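Local coordinates for protein serine--tRNA ligase (Pyrococcus horikoshii, PDB 2DQ0) that catalyses the ATP-dependent attachment of serine to tRNA(Ser), and probably also charges tRNA(Sec) with serine, at residues G130-W135 with E140-Q145; K210-V215 with Q307-R312; Q332-P337 with K432-Y437. All coordinates share one frame; numbering follows the deposited sequence.

Interaction 1 of 3, residues G130-W135 with E140-Q145; sequences GKARVW and ERFLEQ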
loop_
_atom_site.group_PDB
_atom_site.type_symbol
_atom_site.label_atom_id
_atom_site.label_comp_id
_atom_site.label_asym_id
_atom_site.label_seq_id
_atom_site.Cartn_x
_atom_site.Cartn_y
_atom_site.Cartn_z
ATOM N N GLY A 130 6.853 -32.937 10.244
ATOM C CA GLY A 130 6.801 -33.321 8.834
ATOM C C GLY A 130 7.869 -34.208 8.214
ATOM O O GLY A 130 8.882 -34.529 8.842
ATOM N N LYS A 131 7.634 -34.606 6.964
ATOM C CA LYS A 131 8.566 -35.465 6.224
ATOM C C LYS A 131 9.154 -34.715 5.037
ATOM O O LYS A 131 8.543 -34.611 3.969
ATOM C CB LYS A 131 7.859 -36.723 5.727
ATOM C CG LYS A 131 8.721 -37.627 4.862
ATOM C CD LYS A 131 7.978 -38.924 4.569
ATOM C CE LYS A 131 8.814 -39.919 3.783
ATOM N NZ LYS A 131 8.025 -41.149 3.444
ATOM N N ALA A 132 10.358 -34.205 5.250
ATOM C CA ALA A 132 11.073 -33.437 4.251
ATOM C C ALA A 132 11.518 -34.235 3.050
ATOM O O ALA A 132 11.944 -35.383 3.157
ATOM C CB ALA A 132 12.287 -32.769 4.888
ATOM N N ARG A 133 11.413 -33.603 1.893
ATOM C CA ARG A 133 11.852 -34.218 0.663
ATOM C C ARG A 133 13.194 -33.551 0.379
ATOM O O ARG A 133 13.255 -32.383 0.032
ATOM C CB ARG A 133 10.833 -33.953 -0.432
ATOM C CG ARG A 133 9.441 -34.489 -0.054
ATOM C CD ARG A 133 8.335 -34.043 -1.024
ATOM N NE ARG A 133 8.572 -34.470 -2.395
ATOM C CZ ARG A 133 8.130 -33.807 -3.461
ATOM N NH1 ARG A 133 7.430 -32.687 -3.305
ATOM N NH2 ARG A 133 8.397 -34.249 -4.688
ATOM N N VAL A 134 14.267 -34.311 0.574
ATOM C CA VAL A 134 15.633 -33.845 0.385
ATOM C C VAL A 134 16.338 -34.386 -0.858
ATOM O O VAL A 134 16.278 -35.576 -1.168
ATOM C CB VAL A 134 16.516 -34.233 1.610
ATOM C CG1 VAL A 134 17.909 -33.596 1.489
ATOM C CG2 VAL A 134 15.820 -33.826 2.920
ATOM N N TRP A 135 17.022 -33.494 -1.560
ATOM C CA TRP A 135 17.809 -33.868 -2.733
ATOM C C TRP A 135 19.058 -34.590 -2.233
ATOM O O TRP A 135 19.634 -34.192 -1.212
ATOM C CB TRP A 135 18.260 -32.629 -3.471
ATOM C CG TRP A 135 19.153 -32.906 -4.632
ATOM C CD1 TRP A 135 18.942 -33.818 -5.643
ATOM C CD2 TRP A 135 20.310 -32.154 -5.004
ATOM N NE1 TRP A 135 19.894 -33.658 -6.627
ATOM C CE2 TRP A 135 20.745 -32.645 -6.263
ATOM C CE3 TRP A 135 21.019 -31.102 -4.403
ATOM C CZ2 TRP A 135 21.871 -32.112 -6.938
ATOM C CZ3 TRP A 135 22.145 -30.564 -5.076
ATOM C CH2 TRP A 135 22.552 -31.076 -6.332
ATOM N N GLU A 140 23.683 -33.762 3.760
ATOM C CA GLU A 140 24.417 -33.428 4.966
ATOM C C GLU A 140 23.843 -32.158 5.566
ATOM O O GLU A 140 23.547 -32.122 6.758
ATOM C CB GLU A 140 25.925 -33.264 4.700
ATOM C CG GLU A 140 26.720 -32.990 5.975
ATOM C CD GLU A 140 28.145 -33.502 5.927
ATOM O OE1 GLU A 140 28.884 -33.283 6.914
ATOM O OE2 GLU A 140 28.525 -34.129 4.914
ATOM N N ARG A 141 23.668 -31.123 4.747
ATOM C CA ARG A 141 23.115 -29.882 5.261
ATOM C C ARG A 141 21.790 -30.183 5.950
ATOM O O ARG A 141 21.565 -29.776 7.090
ATOM C CB ARG A 141 22.907 -28.855 4.141
ATOM C CG ARG A 141 22.246 -27.553 4.626
ATOM C CD ARG A 141 22.584 -26.354 3.759
ATOM N NE ARG A 141 22.013 -26.447 2.422
ATOM C CZ ARG A 141 22.487 -25.811 1.358
ATOM N NH1 ARG A 141 23.559 -25.025 1.465
ATOM N NH2 ARG A 141 21.889 -25.965 0.181
ATOM N N PHE A 142 20.915 -30.911 5.272
ATOM C CA PHE A 142 19.639 -31.222 5.871
ATOM C C PHE A 142 19.790 -31.882 7.234
ATOM O O PHE A 142 19.145 -31.473 8.201
ATOM C CB PHE A 142 18.813 -32.140 4.974
ATOM C CG PHE A 142 17.602 -32.694 5.667
ATOM C CD1 PHE A 142 17.673 -33.892 6.381
ATOM C CD2 PHE A 142 16.426 -31.958 5.719
ATOM C CE1 PHE A 142 16.598 -34.341 7.143
ATOM C CE2 PHE A 142 15.346 -32.403 6.481
ATOM C CZ PHE A 142 15.436 -33.599 7.197
ATOM N N LEU A 143 20.643 -32.902 7.313
ATOM C CA LEU A 143 20.828 -33.641 8.558
ATOM C C LEU A 143 21.383 -32.836 9.711
ATOM O O LEU A 143 20.995 -33.054 10.868
ATOM C CB LEU A 143 21.690 -34.873 8.301
ATOM C CG LEU A 143 20.914 -35.977 7.571
ATOM C CD1 LEU A 143 21.855 -37.061 7.070
ATOM C CD2 LEU A 143 19.884 -36.558 8.514
ATOM N N GLU A 144 22.275 -31.902 9.396
ATOM C CA GLU A 144 22.879 -31.044 10.402
ATOM C C GLU A 144 21.818 -30.079 10.902
ATOM O O GLU A 144 21.673 -29.868 12.103
ATOM C CB GLU A 144 24.035 -30.245 9.800
ATOM C CG GLU A 144 25.371 -30.432 10.507
ATOM C CD GLU A 144 25.491 -29.630 11.791
ATOM O OE1 GLU A 144 25.273 -28.402 11.736
ATOM O OE2 GLU A 144 25.814 -30.222 12.846
ATOM N N GLN A 145 21.062 -29.503 9.975
ATOM C CA GLN A 145 20.034 -28.550 10.335
ATOM C C GLN A 145 18.856 -29.189 11.079
ATOM O O GLN A 145 18.217 -28.558 11.934
ATOM C CB GLN A 145 19.572 -27.832 9.071
ATOM C CG GLN A 145 20.640 -26.932 8.448
ATOM C CD GLN A 145 20.923 -25.682 9.284
ATOM O OE1 GLN A 145 21.861 -25.640 10.108
ATOM N NE2 GLN A 145 20.094 -24.657 9.084
#
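In the small beta-alpha-beta unit built from strand 132-135, helix 139-146 and strand 152-155, the helix meets the first strand through one ring, that of Phe142, which packs against Val134 and Ala132. The contact is wholly apolar, and no hydrogen bond runs between 130-135 and 140-145. Val134 provides the more intimate half. Its CG2 methyl sits over one face of the Phe142 ring, 3.6 Å from the ring centroid and 23° off the ring normal, a CH-pi contact displaced toward the rim on the CD2 side, where CG2 to CD2 is 3.4 Å. The other branch, Val134 CG1, rests against the first carbon of the side chain, Phe142 CB, at 3.9 Å, so both methyls press on the ring and its root from the same strand side. Ala132, two residues back on the same side of the strand, meets the far part of the ring obliquely, its CB 3.5 Å from Phe142 CE2. The ring spans from one residue to the other because Phe142 CG lies anti to its own backbone N (chi1 169°), carrying the ring off the helix toward the strand. Lys131 and Arg133 point the opposite way, in keeping with strand alternation. All three touching residues are buried, and the ring has further aromatic company: Trp361 of strand 354-362 meets it edge-to-face, and Tyr152 lies against it with the planes at about 50°. Trp361 also touches Ala132 and Val134, while backbone hydrogen bonds join strand 132-135 to its parallel neighbour 152-155, completing the crossover unit beside the large mixed sheet.

Interaction 2 of 3, residues K210-V215 with Q307-R312; sequences KGFTPV and QFVYSR
Phe212 is the side chain that reaches from 210-215 to the strand of 307-312, where it meets Gln307, Phe308 and Val309. The apolar part is its approach to Val309: ring atom CE2 stands 4.2 Å from Val309 CG2, the two side chains slanting past each other with the methyl oblique to the ring. Polar groups lie beside the same ring without bonding to it. Gln307, extended beyond CG, brings its amide NE2 to 4.2 Å from Phe212 CZ, and the amide plane is turned 69° from that of the ring. The backbone adds Phe308 O, which is 4.4 Å from Phe212 CE2; the phenyl group of Phe308 leads away, toward Glu254, a predicted serine-binding residue. No hydrogen bond crosses between the segments, so the two meet by loose van der Waals packing. Phe212 enters directly from a helix end: Gly211, with positive phi, is the C-prime residue of a Schellman motif closing helix 190-209, and Phe212 N is bonded back to Leu207 O. Strands 213-216 and 301-311 are not neighbours in the sheet, since strand 273-282 runs between them, and Phe212 lies over its Leu274 and Val276. Helix 316-333 covers this layer through Ile323 and Asn326, which touch Gln307, while Val215 carries the sheet across the dimer interface by antiparallel pairing with a strand of the second subunit.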
loop_
_atom_site.group_PDB
_atom_site.type_symbol
_atom_site.label_atom_id
_atom_site.label_comp_id
_atom_site.label_asym_id
_atom_site.label_seq_id
_atom_site.Cartn_x
_atom_site.Cartn_y
_atom_site.Cartn_z
ATOM N N LYS A 210 -10.780 -19.423 16.117
ATOM C CA LYS A 210 -10.163 -19.430 17.441
ATOM C C LYS A 210 -10.482 -18.192 18.258
ATOM O O LYS A 210 -9.848 -17.959 19.289
ATOM C CB LYS A 210 -8.643 -19.565 17.331
ATOM C CG LYS A 210 -8.175 -20.890 16.752
ATOM C CD LYS A 210 -6.662 -21.025 16.798
ATOM C CE LYS A 210 -6.277 -22.474 16.604
ATOM N NZ LYS A 210 -4.812 -22.667 16.477
ATOM N N GLY A 211 -11.428 -17.382 17.781
ATOM C CA GLY A 211 -11.810 -16.184 18.506
ATOM C C GLY A 211 -11.190 -14.832 18.189
ATOM O O GLY A 211 -11.384 -13.866 18.949
ATOM N N PHE A 212 -10.452 -14.726 17.086
ATOM C CA PHE A 212 -9.837 -13.436 16.740
ATOM C C PHE A 212 -10.743 -12.549 15.876
ATOM O O PHE A 212 -11.340 -13.018 14.892
ATOM C CB PHE A 212 -8.512 -13.672 16.025
ATOM C CG PHE A 212 -7.453 -14.214 16.910
ATOM C CD1 PHE A 212 -7.636 -15.432 17.569
ATOM C CD2 PHE A 212 -6.271 -13.498 17.116
ATOM C CE1 PHE A 212 -6.649 -15.930 18.432
ATOM C CE2 PHE A 212 -5.279 -13.981 17.972
ATOM C CZ PHE A 212 -5.467 -15.208 18.639
ATOM N N THR A 213 -10.874 -11.281 16.251
ATOM C CA THR A 213 -11.702 -10.359 15.468
ATOM C C THR A 213 -10.876 -9.923 14.254
ATOM O O THR A 213 -9.768 -9.375 14.372
ATOM C CB THR A 213 -12.186 -9.120 16.313
ATOM O OG1 THR A 213 -11.191 -8.767 17.273
ATOM C CG2 THR A 213 -13.480 -9.451 17.069
ATOM N N PRO A 214 -11.388 -10.206 13.064
ATOM C CA PRO A 214 -10.644 -9.826 11.867
ATOM C C PRO A 214 -10.622 -8.328 11.585
ATOM O O PRO A 214 -11.604 -7.628 11.796
ATOM C CB PRO A 214 -11.335 -10.637 10.758
ATOM C CG PRO A 214 -12.732 -10.723 11.226
ATOM C CD PRO A 214 -12.592 -10.986 12.723
ATOM N N VAL A 215 -9.492 -7.839 11.098
ATOM C CA VAL A 215 -9.401 -6.432 10.786
ATOM C C VAL A 215 -8.531 -6.078 9.585
ATOM O O VAL A 215 -7.531 -6.734 9.304
ATOM C CB VAL A 215 -8.946 -5.649 12.034
ATOM C CG1 VAL A 215 -8.124 -6.540 12.908
ATOM C CG2 VAL A 215 -8.169 -4.399 11.648
ATOM N N GLN A 307 -1.448 -12.073 13.511
ATOM C CA GLN A 307 -2.066 -12.288 14.824
ATOM C C GLN A 307 -1.522 -11.220 15.765
ATOM O O GLN A 307 -0.308 -11.010 15.827
ATOM C CB GLN A 307 -1.659 -13.634 15.442
ATOM C CG GLN A 307 -2.092 -14.912 14.746
ATOM C CD GLN A 307 -1.487 -16.121 15.437
ATOM O OE1 GLN A 307 -0.540 -16.750 14.937
ATOM N NE2 GLN A 307 -2.009 -16.434 16.611
ATOM N N PHE A 308 -2.397 -10.547 16.504
ATOM C CA PHE A 308 -1.922 -9.559 17.470
ATOM C C PHE A 308 -2.738 -9.724 18.738
ATOM O O PHE A 308 -3.965 -9.890 18.685
ATOM C CB PHE A 308 -2.051 -8.154 16.926
ATOM C CG PHE A 308 -1.345 -7.109 17.756
ATOM C CD1 PHE A 308 -1.912 -6.633 18.949
ATOM C CD2 PHE A 308 -0.137 -6.554 17.312
ATOM C CE1 PHE A 308 -1.288 -5.617 19.675
ATOM C CE2 PHE A 308 0.496 -5.542 18.027
ATOM C CZ PHE A 308 -0.078 -5.065 19.215
ATOM N N VAL A 309 -2.036 -9.666 19.872
ATOM C CA VAL A 309 -2.610 -9.877 21.196
ATOM C C VAL A 309 -2.278 -8.860 22.284
ATOM O O VAL A 309 -1.125 -8.438 22.458
ATOM C CB VAL A 309 -2.182 -11.263 21.734
ATOM C CG1 VAL A 309 -2.647 -11.451 23.165
ATOM C CG2 VAL A 309 -2.752 -12.353 20.853
ATOM N N TYR A 310 -3.318 -8.479 23.023
ATOM C CA TYR A 310 -3.194 -7.572 24.157
ATOM C C TYR A 310 -3.602 -8.462 25.307
ATOM O O TYR A 310 -4.725 -8.956 25.318
ATOM C CB TYR A 310 -4.200 -6.429 24.098
ATOM C CG TYR A 310 -3.968 -5.368 23.058
ATOM C CD1 TYR A 310 -4.313 -5.578 21.720
ATOM C CD2 TYR A 310 -3.472 -4.117 23.420
ATOM C CE1 TYR A 310 -4.180 -4.560 20.774
ATOM C CE2 TYR A 310 -3.334 -3.090 22.477
ATOM C CZ TYR A 310 -3.692 -3.321 21.159
ATOM O OH TYR A 310 -3.571 -2.304 20.232
ATOM N N SER A 311 -2.708 -8.689 26.262
ATOM C CA SER A 311 -3.059 -9.527 27.406
ATOM C C SER A 311 -2.585 -8.939 28.739
ATOM O O SER A 311 -1.922 -7.890 28.794
ATOM C CB SER A 311 -2.469 -10.937 27.253
ATOM O OG SER A 311 -1.108 -10.971 27.653
ATOM N N ARG A 312 -2.953 -9.620 29.818
ATOM C CA ARG A 312 -2.522 -9.208 31.141
ATOM C C ARG A 312 -1.084 -9.696 31.204
ATOM O O ARG A 312 -0.760 -10.758 30.678
ATOM C CB ARG A 312 -3.326 -9.936 32.218
ATOM C CG ARG A 312 -4.816 -9.814 32.060
ATOM C CD ARG A 312 -5.576 -10.790 32.951
ATOM N NE ARG A 312 -6.887 -10.234 33.253
ATOM C CZ ARG A 312 -7.081 -9.215 34.089
ATOM N NH1 ARG A 312 -6.048 -8.660 34.721
ATOM N NH2 ARG A 312 -8.300 -8.715 34.247
#

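Interaction 3 of 3, residues Q332-P337 with K432-Y437; sequences QELEIP and KVLWKY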
loop_
_atom_site.group_PDB
_atom_site.type_symbol
_atom_site.label_atom_id
_atom_site.label_comp_id
_atom_site.label_asym_id
_atom_site.label_seq_id
_atom_site.Cartn_x
_atom_site.Cartn_y
_atom_site.Cartn_z
ATOM N N GLN A 332 1.029 -27.053 9.098
ATOM C CA GLN A 332 0.822 -28.495 9.109
ATOM C C GLN A 332 -0.328 -28.819 8.138
ATOM O O GLN A 332 -0.214 -29.752 7.332
ATOM C CB GLN A 332 0.513 -28.999 10.512
ATOM C CG GLN A 332 1.693 -28.872 11.442
ATOM C CD GLN A 332 1.362 -29.256 12.863
ATOM O OE1 GLN A 332 2.174 -29.082 13.770
ATOM N NE2 GLN A 332 0.171 -29.783 13.066
ATOM N N GLU A 333 -1.414 -28.045 8.173
ATOM C CA GLU A 333 -2.517 -28.305 7.238
ATOM C C GLU A 333 -2.042 -28.096 5.787
ATOM O O GLU A 333 -2.479 -28.787 4.858
ATOM C CB GLU A 333 -3.722 -27.408 7.550
ATOM C CG GLU A 333 -4.287 -27.628 8.968
ATOM C CD GLU A 333 -5.775 -27.292 9.104
ATOM O OE1 GLU A 333 -6.114 -26.231 9.681
ATOM O OE2 GLU A 333 -6.602 -28.102 8.630
ATOM N N LEU A 334 -1.140 -27.135 5.609
ATOM C CA LEU A 334 -0.569 -26.817 4.311
ATOM C C LEU A 334 0.457 -27.897 3.933
ATOM O O LEU A 334 1.060 -27.851 2.853
ATOM C CB LEU A 334 0.101 -25.443 4.383
ATOM C CG LEU A 334 -0.571 -24.265 3.682
ATOM C CD1 LEU A 334 -1.988 -24.584 3.382
ATOM C CD2 LEU A 334 -0.457 -23.025 4.527
ATOM N N GLU A 335 0.644 -28.858 4.840
ATOM C CA GLU A 335 1.570 -29.974 4.648
ATOM C C GLU A 335 2.987 -29.474 4.349
ATOM O O GLU A 335 3.634 -29.914 3.386
ATOM C CB GLU A 335 1.089 -30.874 3.500
ATOM C CG GLU A 335 -0.338 -31.407 3.628
ATOM C CD GLU A 335 -0.807 -32.153 2.377
ATOM O OE1 GLU A 335 -2.027 -32.137 2.068
ATOM O OE2 GLU A 335 0.050 -32.766 1.697
ATOM N N ILE A 336 3.468 -28.553 5.179
ATOM C CA ILE A 336 4.808 -28.010 4.988
ATOM C C ILE A 336 5.722 -28.383 6.148
ATOM O O ILE A 336 5.562 -27.886 7.268
ATOM C CB ILE A 336 4.795 -26.463 4.839
ATOM C CG1 ILE A 336 3.905 -26.053 3.656
ATOM C CG2 ILE A 336 6.223 -25.958 4.587
ATOM C CD1 ILE A 336 4.419 -26.518 2.275
ATOM N N PRO A 337 6.699 -29.261 5.893
ATOM C CA PRO A 337 7.600 -29.648 6.981
ATOM C C PRO A 337 8.396 -28.422 7.455
ATOM O O PRO A 337 8.735 -27.543 6.673
ATOM C CB PRO A 337 8.442 -30.768 6.357
ATOM C CG PRO A 337 8.506 -30.370 4.897
ATOM C CD PRO A 337 7.108 -29.844 4.600
ATOM N N LYS A 432 -4.727 -30.133 0.063
ATOM C CA LYS A 432 -6.183 -30.332 0.095
ATOM C C LYS A 432 -6.953 -29.255 0.888
ATOM O O LYS A 432 -8.017 -28.819 0.480
ATOM C CB LYS A 432 -6.507 -31.741 0.650
ATOM C CG LYS A 432 -5.654 -32.849 -0.011
ATOM C CD LYS A 432 -5.718 -34.209 0.718
ATOM C CE LYS A 432 -4.605 -35.188 0.259
ATOM N NZ LYS A 432 -4.766 -35.717 -1.125
ATOM N N VAL A 433 -6.407 -28.823 2.010
ATOM C CA VAL A 433 -7.066 -27.821 2.825
ATOM C C VAL A 433 -7.413 -26.554 2.053
ATOM O O VAL A 433 -8.375 -25.873 2.410
ATOM C CB VAL A 433 -6.190 -27.390 4.018
ATOM C CG1 VAL A 433 -7.060 -26.751 5.091
ATOM C CG2 VAL A 433 -5.425 -28.580 4.557
ATOM N N LEU A 434 -6.637 -26.228 1.018
ATOM C CA LEU A 434 -6.892 -25.014 0.234
ATOM C C LEU A 434 -7.828 -25.196 -0.959
ATOM O O LEU A 434 -8.287 -24.209 -1.540
ATOM C CB LEU A 434 -5.575 -24.386 -0.262
ATOM C CG LEU A 434 -4.540 -23.982 0.789
ATOM C CD1 LEU A 434 -3.249 -23.575 0.147
ATOM C CD2 LEU A 434 -5.098 -22.857 1.635
ATOM N N TRP A 435 -8.118 -26.440 -1.329
ATOM C CA TRP A 435 -8.998 -26.709 -2.475
ATOM C C TRP A 435 -10.338 -25.949 -2.429
ATOM O O TRP A 435 -10.848 -25.508 -3.466
ATOM C CB TRP A 435 -9.284 -28.207 -2.595
ATOM C CG TRP A 435 -8.098 -29.077 -2.908
ATOM C CD1 TRP A 435 -6.818 -28.674 -3.160
ATOM C CD2 TRP A 435 -8.094 -30.501 -3.010
ATOM N NE1 TRP A 435 -6.016 -29.759 -3.414
ATOM C CE2 TRP A 435 -6.774 -30.894 -3.330
ATOM C CE3 TRP A 435 -9.078 -31.486 -2.861
ATOM C CZ2 TRP A 435 -6.413 -32.232 -3.505
ATOM C CZ3 TRP A 435 -8.721 -32.814 -3.031
ATOM C CH2 TRP A 435 -7.398 -33.178 -3.352
ATOM N N LYS A 436 -10.916 -25.800 -1.238
ATOM C CA LYS A 436 -12.177 -25.091 -1.136
ATOM C C LYS A 436 -11.974 -23.620 -1.480
ATOM O O LYS A 436 -12.902 -22.950 -1.945
ATOM C CB LYS A 436 -12.804 -25.245 0.260
ATOM C CG LYS A 436 -11.973 -24.751 1.438
ATOM C CD LYS A 436 -12.703 -25.086 2.744
ATOM C CE LYS A 436 -11.854 -24.876 4.002
ATOM N NZ LYS A 436 -10.925 -26.014 4.326
ATOM N N TYR A 437 -10.752 -23.124 -1.302
ATOM C CA TYR A 437 -10.478 -21.719 -1.600
ATOM C C TYR A 437 -9.986 -21.443 -3.013
ATOM O O TYR A 437 -10.314 -20.400 -3.585
ATOM C CB TYR A 437 -9.452 -21.152 -0.625
ATOM C CG TYR A 437 -9.851 -21.227 0.820
ATOM C CD1 TYR A 437 -9.311 -22.198 1.652
ATOM C CD2 TYR A 437 -10.747 -20.303 1.370
ATOM C CE1 TYR A 437 -9.645 -22.254 3.008
ATOM C CE2 TYR A 437 -11.086 -20.349 2.733
ATOM C CZ TYR A 437 -10.527 -21.327 3.542
ATOM O OH TYR A 437 -10.815 -21.375 4.887
#
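Val433 and Leu434 face Glu333 and Leu334 where helix 316-333 ends, and they form the close-packed part of this contact. Val433 packs on Glu333 with both branches: CG2 lies against Glu333 CB, 3.6 Å away, and faces the main-chain carbonyl, while CG1, anti to the Val433 backbone N (chi1 -160°), reaches Glu333 OE2, 3.8 Å away. The two side chains cross nearly at right angles, as do the leucines, whose CD1 methyls meet at 3.6 Å; Leu334 CD1 also lies 3.7 Å from Leu434 CG. With both methyls of Val433 gone, as in an alanine here, a gap is likely to open beside Glu333 CB, with the aliphatic part of that glutamate less firmly packed. The other side is looser. Glu335 OE1 comes no nearer to the 432-437 segment than 3.9 Å, at Lys432 N, with no bond formed, and Lys432 NZ is 5.5 Å from that oxygen, so any attraction between the opposite charges is probably weak. Exposed Lys436 folds back on its own segment, NZ donating to a lone pair of Val433 O at 3.2 Å. Glu335 has positive phi and closes the preceding helix in a Schellman motif. The carboxylate of Glu333 is engaged in a salt bridge to Arg206 of helix 190-209, whose Phe202 packs on Val433 and Leu434. Leu434 is also touched by Ile417 of helix 410-420, placing the helical 432-437 segment near the C-terminus among three helices.

How the interactions relate
Along the chain the three contacts come in series. Interactions 1 and 3 are about 21 Å apart between centres yet touch, Gly130 CA lying 3.9 Å from Pro337 CB; the strands that adjoin them, 124-129 and 338-342, pair antiparallel in the large mixed sheet. Interaction 2 lies deeper, about 35 Å from interaction 1 and about 23 Å from interaction 3 between centres, and touches neither. Two helices nevertheless tie it to interaction 3: helix 190-209 leads into 210-215 and packs on 432-437, and helix 316-333 follows strand 301-311 and ends at interaction 3. The beta-alpha-beta unit packs on the large sheet through strand 354-362, while 432-437 reaches the catalytic core through its helices.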